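Probable Brix domain-containing ribosomal biogenesis protein (Methanothermobacter thermautotrophicus, PDB 1W94) probably takes part in ribosome biogenesis as an rRNA-binding protein of the Imp4/Brix family. Local coordinates at residues R38-L41 with P47-V50; E102-L107 with W131-M136. One frame throughout, in Å; residues are numbered along the deposited sequence.

Contact 1 (R38-L41 with P47-V50)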
loop_
_atom_site.group_PDB
_atom_site.type_symbol
_atom_site.label_atom_id
_atom_site.label_comp_id
_atom_site.label_asym_id
_atom_site.label_seq_id
_atom_site.Cartn_x
_atom_site.Cartn_y
_atom_site.Cartn_z
ATOM N N ARG A 38 3.941 19.529 0.258
ATOM C CA ARG A 38 3.186 20.485 1.067
ATOM C C ARG A 38 1.763 20.749 0.525
ATOM O O ARG A 38 0.784 20.808 1.291
ATOM C CB ARG A 38 3.971 21.790 1.234
ATOM N N ASP A 39 1.639 20.911 -0.788
ATOM C CA ASP A 39 0.320 21.124 -1.360
ATOM C C ASP A 39 -0.524 19.845 -1.351
ATOM O O ASP A 39 -1.733 19.907 -1.229
ATOM C CB ASP A 39 0.413 21.778 -2.737
ATOM C CG ASP A 39 0.530 23.317 -2.641
ATOM O OD1 ASP A 39 0.236 23.877 -1.556
ATOM O OD2 ASP A 39 0.908 23.981 -3.633
ATOM N N VAL A 40 0.109 18.691 -1.464
ATOM C CA VAL A 40 -0.619 17.428 -1.258
ATOM C C VAL A 40 -1.177 17.370 0.159
ATOM O O VAL A 40 -2.341 17.015 0.354
ATOM C CB VAL A 40 0.266 16.208 -1.568
ATOM C CG1 VAL A 40 -0.453 14.849 -1.248
ATOM C CG2 VAL A 40 0.723 16.283 -3.032
ATOM N N LEU A 41 -0.382 17.770 1.148
ATOM C CA LEU A 41 -0.832 17.667 2.548
ATOM C C LEU A 41 -1.980 18.635 2.842
ATOM O O LEU A 41 -2.902 18.328 3.616
ATOM C CB LEU A 41 0.340 17.886 3.524
ATOM C CG LEU A 41 1.494 16.878 3.542
ATOM C CD1 LEU A 41 2.701 17.483 4.198
ATOM C CD2 LEU A 41 1.088 15.592 4.212
ATOM N N PRO A 47 -3.452 12.116 7.029
ATOM C CA PRO A 47 -2.303 11.321 6.573
ATOM C C PRO A 47 -2.270 11.045 5.063
ATOM O O PRO A 47 -3.314 10.867 4.428
ATOM C CB PRO A 47 -2.457 9.968 7.284
ATOM C CG PRO A 47 -3.675 10.042 8.127
ATOM C CD PRO A 47 -4.264 11.438 8.058
ATOM N N VAL A 48 -1.061 11.003 4.516
ATOM C CA VAL A 48 -0.858 10.632 3.115
ATOM C C VAL A 48 0.199 9.540 2.907
ATOM O O VAL A 48 1.147 9.416 3.705
ATOM C CB VAL A 48 -0.645 11.876 2.171
ATOM C CG1 VAL A 48 -0.869 13.220 2.875
ATOM C CG2 VAL A 48 0.694 11.850 1.379
ATOM N N ALA A 49 0.011 8.753 1.843
ATOM C CA ALA A 49 1.023 7.853 1.301
ATOM C C ALA A 49 1.353 8.315 -0.127
ATOM O O ALA A 49 0.435 8.679 -0.913
ATOM C CB ALA A 49 0.505 6.400 1.251
ATOM N N VAL A 50 2.651 8.298 -0.445
ATOM C CA VAL A 50 3.157 8.644 -1.766
ATOM C C VAL A 50 3.850 7.401 -2.365
ATOM O O VAL A 50 4.801 6.877 -1.787
ATOM C CB VAL A 50 4.143 9.843 -1.713
ATOM C CG1 VAL A 50 4.524 10.280 -3.110
ATOM C CG2 VAL A 50 3.516 11.012 -0.986
#
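L41 of helix 37-44 and V48, the first residue of strand 48-54, form the closest pair of CA atoms, with L41 CA 7.1 Å from V48 CA. No hydrogen bond joins the two segments, and the contact is made by aliphatic side chains. V48 is the central residue. Its CB is directed at the helix, and its two methyls meet two consecutive helix residues. V48 CG1 meets the end of L41, where L41 CD2 lies 3.4 Å from V48 CG1, tighter than a normal carbon contact. The two side chains cross at about a right angle. V48 also has an unusual first torsion (chi1 -7°), which almost eclipses CG1 with its own backbone N. The exact placement of this methyl is therefore doubtful, although the pairing of the two residues is plain. The L41 side chain does not leave its backbone straight toward the strand; the branch at CG brings CD2 across to it. On the V40 side the fit is more relaxed. V40 CG1 stands 4.1 Å from V48 CG2, at ordinary van der Waals range. V40 CG1 reaches the strand because it is placed opposite the backbone N (chi1 176°). The helix thus packs on the first residue of the strand. V40 and V48 are buried, while L41 is partly exposed. V40 also touches L3 and T5 of strand 3-6, and V48 touches L64 of strand 57-64. Strand 48-54 runs between these two, parallel to 3-6 and antiparallel to 57-64. Helix 37-44 lies in the connection from strand 28-29 to strand 48-54, with strand 3-6 between them in the sheet.

Contact 2 (E102-L107 with W131-M136); sequences EGLCNL and WVMELM
Helix-on-sheet packing in the Brix fold joins L104 of helix 102-108 to W131 and M133 of strand 131-136. The helix also carries C105, which forms a disulfide with C97. L104 is the residue through which the helix touches this strand, and its CD1 methyl makes both contacts. L104 CD1 lies 3.9 Å from W131 CD1 and 4.0 Å from W131 CG, near the root of the indole. It approaches the ring obliquely. W131 CB is close behind, 4.1 Å from L104 CD1. The W131 first torsion (chi1 -57°) holds the root of the indole, CG and CD1, where the leucine methyl meets it. The same leucine methyl meets M133, a selenomethionine, with L104 CD1 4.3 Å from M133 SE. W131 and M133 are two residues apart on the strand and both have their CB directed at the helix, while that of V132 between them is directed away. The contact is wholly apolar across the segments, with L104 and M133 buried. F152 of strand 145-154 touches both L104 and W131. I123 of strand 120-124 touches C105, W131 and M133. Strand 131-136 lies between these two strands and is antiparallel to both.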
loop_
_atom_site.group_PDB
_atom_site.type_symbol
_atom_site.label_atom_id
_atom_site.label_comp_id
_atom_site.label_asym_id
_atom_site.label_seq_id
_atom_site.Cartn_x
_atom_site.Cartn_y
_atom_site.Cartn_z
ATOM N N GLU A 102 5.658 -6.185 12.053
ATOM C CA GLU A 102 4.676 -5.299 12.691
ATOM C C GLU A 102 4.607 -3.903 12.051
ATOM O O GLU A 102 3.532 -3.319 11.960
ATOM C CB GLU A 102 4.958 -5.157 14.185
ATOM C CG GLU A 102 4.866 -6.456 15.016
ATOM C CD GLU A 102 6.184 -7.250 15.114
ATOM O OE1 GLU A 102 7.178 -6.914 14.410
ATOM O OE2 GLU A 102 6.207 -8.234 15.908
ATOM N N GLY A 103 5.749 -3.373 11.603
ATOM C CA GLY A 103 5.788 -2.031 11.023
ATOM C C GLY A 103 4.972 -1.948 9.741
ATOM O O GLY A 103 4.344 -0.925 9.466
ATOM N N LEU A 104 4.966 -3.020 8.945
ATOM C CA LEU A 104 4.103 -3.057 7.767
ATOM C C LEU A 104 2.676 -2.779 8.146
ATOM O O LEU A 104 2.031 -1.929 7.538
ATOM C CB LEU A 104 4.214 -4.387 7.014
ATOM C CG LEU A 104 5.582 -4.612 6.397
ATOM C CD1 LEU A 104 5.703 -6.038 5.833
ATOM C CD2 LEU A 104 5.861 -3.533 5.303
ATOM N N CYS A 105 2.186 -3.460 9.177
ATOM C CA CYS A 105 0.827 -3.283 9.622
ATOM C C CYS A 105 0.574 -1.862 10.166
ATOM O O CYS A 105 -0.483 -1.284 9.903
ATOM C CB CYS A 105 0.438 -4.399 10.629
ATOM S SG CYS A 105 0.630 -6.031 9.803
ATOM N N ASN A 106 1.530 -1.323 10.928
ATOM C CA ASN A 106 1.386 0.003 11.508
ATOM C C ASN A 106 1.340 1.093 10.446
ATOM O O ASN A 106 0.461 1.964 10.492
ATOM C CB ASN A 106 2.484 0.255 12.559
ATOM C CG ASN A 106 2.245 -0.533 13.840
ATOM O OD1 ASN A 106 1.096 -0.726 14.266
ATOM N ND2 ASN A 106 3.323 -0.977 14.470
ATOM N N LEU A 107 2.234 1.012 9.454
ATOM C CA LEU A 107 2.286 2.016 8.392
ATOM C C LEU A 107 0.979 2.041 7.599
ATOM O O LEU A 107 0.404 3.090 7.359
ATOM C CB LEU A 107 3.449 1.727 7.440
ATOM C CG LEU A 107 4.832 2.034 8.037
ATOM C CD1 LEU A 107 5.910 1.557 7.042
ATOM C CD2 LEU A 107 4.959 3.517 8.367
ATOM N N TRP A 131 9.500 -9.882 2.874
ATOM C CA TRP A 131 8.113 -10.253 3.112
ATOM C C TRP A 131 7.349 -10.215 1.800
ATOM O O TRP A 131 7.661 -9.411 0.900
ATOM C CB TRP A 131 7.452 -9.248 4.081
ATOM C CG TRP A 131 8.180 -9.144 5.400
ATOM C CD1 TRP A 131 9.039 -8.149 5.785
ATOM C CD2 TRP A 131 8.129 -10.076 6.487
ATOM N NE1 TRP A 131 9.526 -8.416 7.046
ATOM C CE2 TRP A 131 8.983 -9.583 7.505
ATOM C CE3 TRP A 131 7.432 -11.269 6.711
ATOM C CZ2 TRP A 131 9.166 -10.249 8.727
ATOM C CZ3 TRP A 131 7.600 -11.928 7.937
ATOM C CH2 TRP A 131 8.472 -11.411 8.932
ATOM N N VAL A 132 6.340 -11.079 1.690
ATOM C CA VAL A 132 5.313 -10.941 0.657
ATOM C C VAL A 132 3.952 -10.667 1.335
ATOM O O VAL A 132 3.522 -11.441 2.231
ATOM C CB VAL A 132 5.245 -12.186 -0.271
ATOM C CG1 VAL A 132 4.060 -12.087 -1.254
ATOM C CG2 VAL A 132 6.577 -12.343 -1.063
HETATM N N MSE A 133 3.306 -9.576 0.914
HETATM C CA MSE A 133 1.988 -9.214 1.379
HETATM C C MSE A 133 1.051 -9.529 0.249
HETATM O O MSE A 133 1.114 -8.912 -0.813
HETATM C CB MSE A 133 1.869 -7.727 1.699
HETATM C CG MSE A 133 2.682 -7.285 2.867
HETATM SE SE MSE A 133 2.339 -5.408 3.221
HETATM C CE MSE A 133 0.542 -5.517 3.846
ATOM N N GLU A 134 0.189 -10.500 0.481
ATOM C CA GLU A 134 -0.708 -10.965 -0.542
ATOM C C GLU A 134 -2.159 -10.688 -0.161
ATOM O O GLU A 134 -2.602 -11.005 0.942
ATOM C CB GLU A 134 -0.522 -12.446 -0.755
ATOM C CG GLU A 134 -1.628 -13.068 -1.563
ATOM C CD GLU A 134 -1.116 -14.192 -2.402
ATOM O OE1 GLU A 134 -0.281 -14.965 -1.882
ATOM O OE2 GLU A 134 -1.534 -14.285 -3.579
ATOM N N LEU A 135 -2.883 -10.112 -1.102
ATOM C CA LEU A 135 -4.285 -9.820 -0.908
ATOM C C LEU A 135 -5.099 -11.096 -1.098
ATOM O O LEU A 135 -4.930 -11.813 -2.103
ATOM C CB LEU A 135 -4.744 -8.727 -1.892
ATOM C CG LEU A 135 -6.201 -8.266 -1.806
ATOM C CD1 LEU A 135 -6.454 -7.752 -0.412
ATOM C CD2 LEU A 135 -6.495 -7.181 -2.857
HETATM N N MSE A 136 -5.956 -11.385 -0.113
HETATM C CA MSE A 136 -6.932 -12.442 -0.202
HETATM C C MSE A 136 -8.255 -11.780 -0.544
HETATM O O MSE A 136 -8.632 -10.785 0.070
HETATM C CB MSE A 136 -7.055 -13.187 1.131
HETATM C CG MSE A 136 -5.757 -13.820 1.657
HETATM SE SE MSE A 136 -4.828 -14.908 0.294
HETATM C CE MSE A 136 -5.724 -16.553 0.475
#

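Contacts 1 and 2 each pack a short helix on a strand of the same mixed sheet. Their centres are 21 Å apart, on opposite sides of the chain's centre. Their nearest atoms are about 7 Å apart, so they do not touch. Strands 57-64, 70-80 and 145-154 lie between strand 48-54 of contact 1 and strand 131-136 of contact 2. Contact 1 is the more local, with five residues between its segments; 23 residues separate those of contact 2. Along the chain, both segments of contact 1 come before those of contact 2. Both belong to the internally duplicated Brix domain. Their geometry is that of apolar core packing and does not identify an rRNA-binding site.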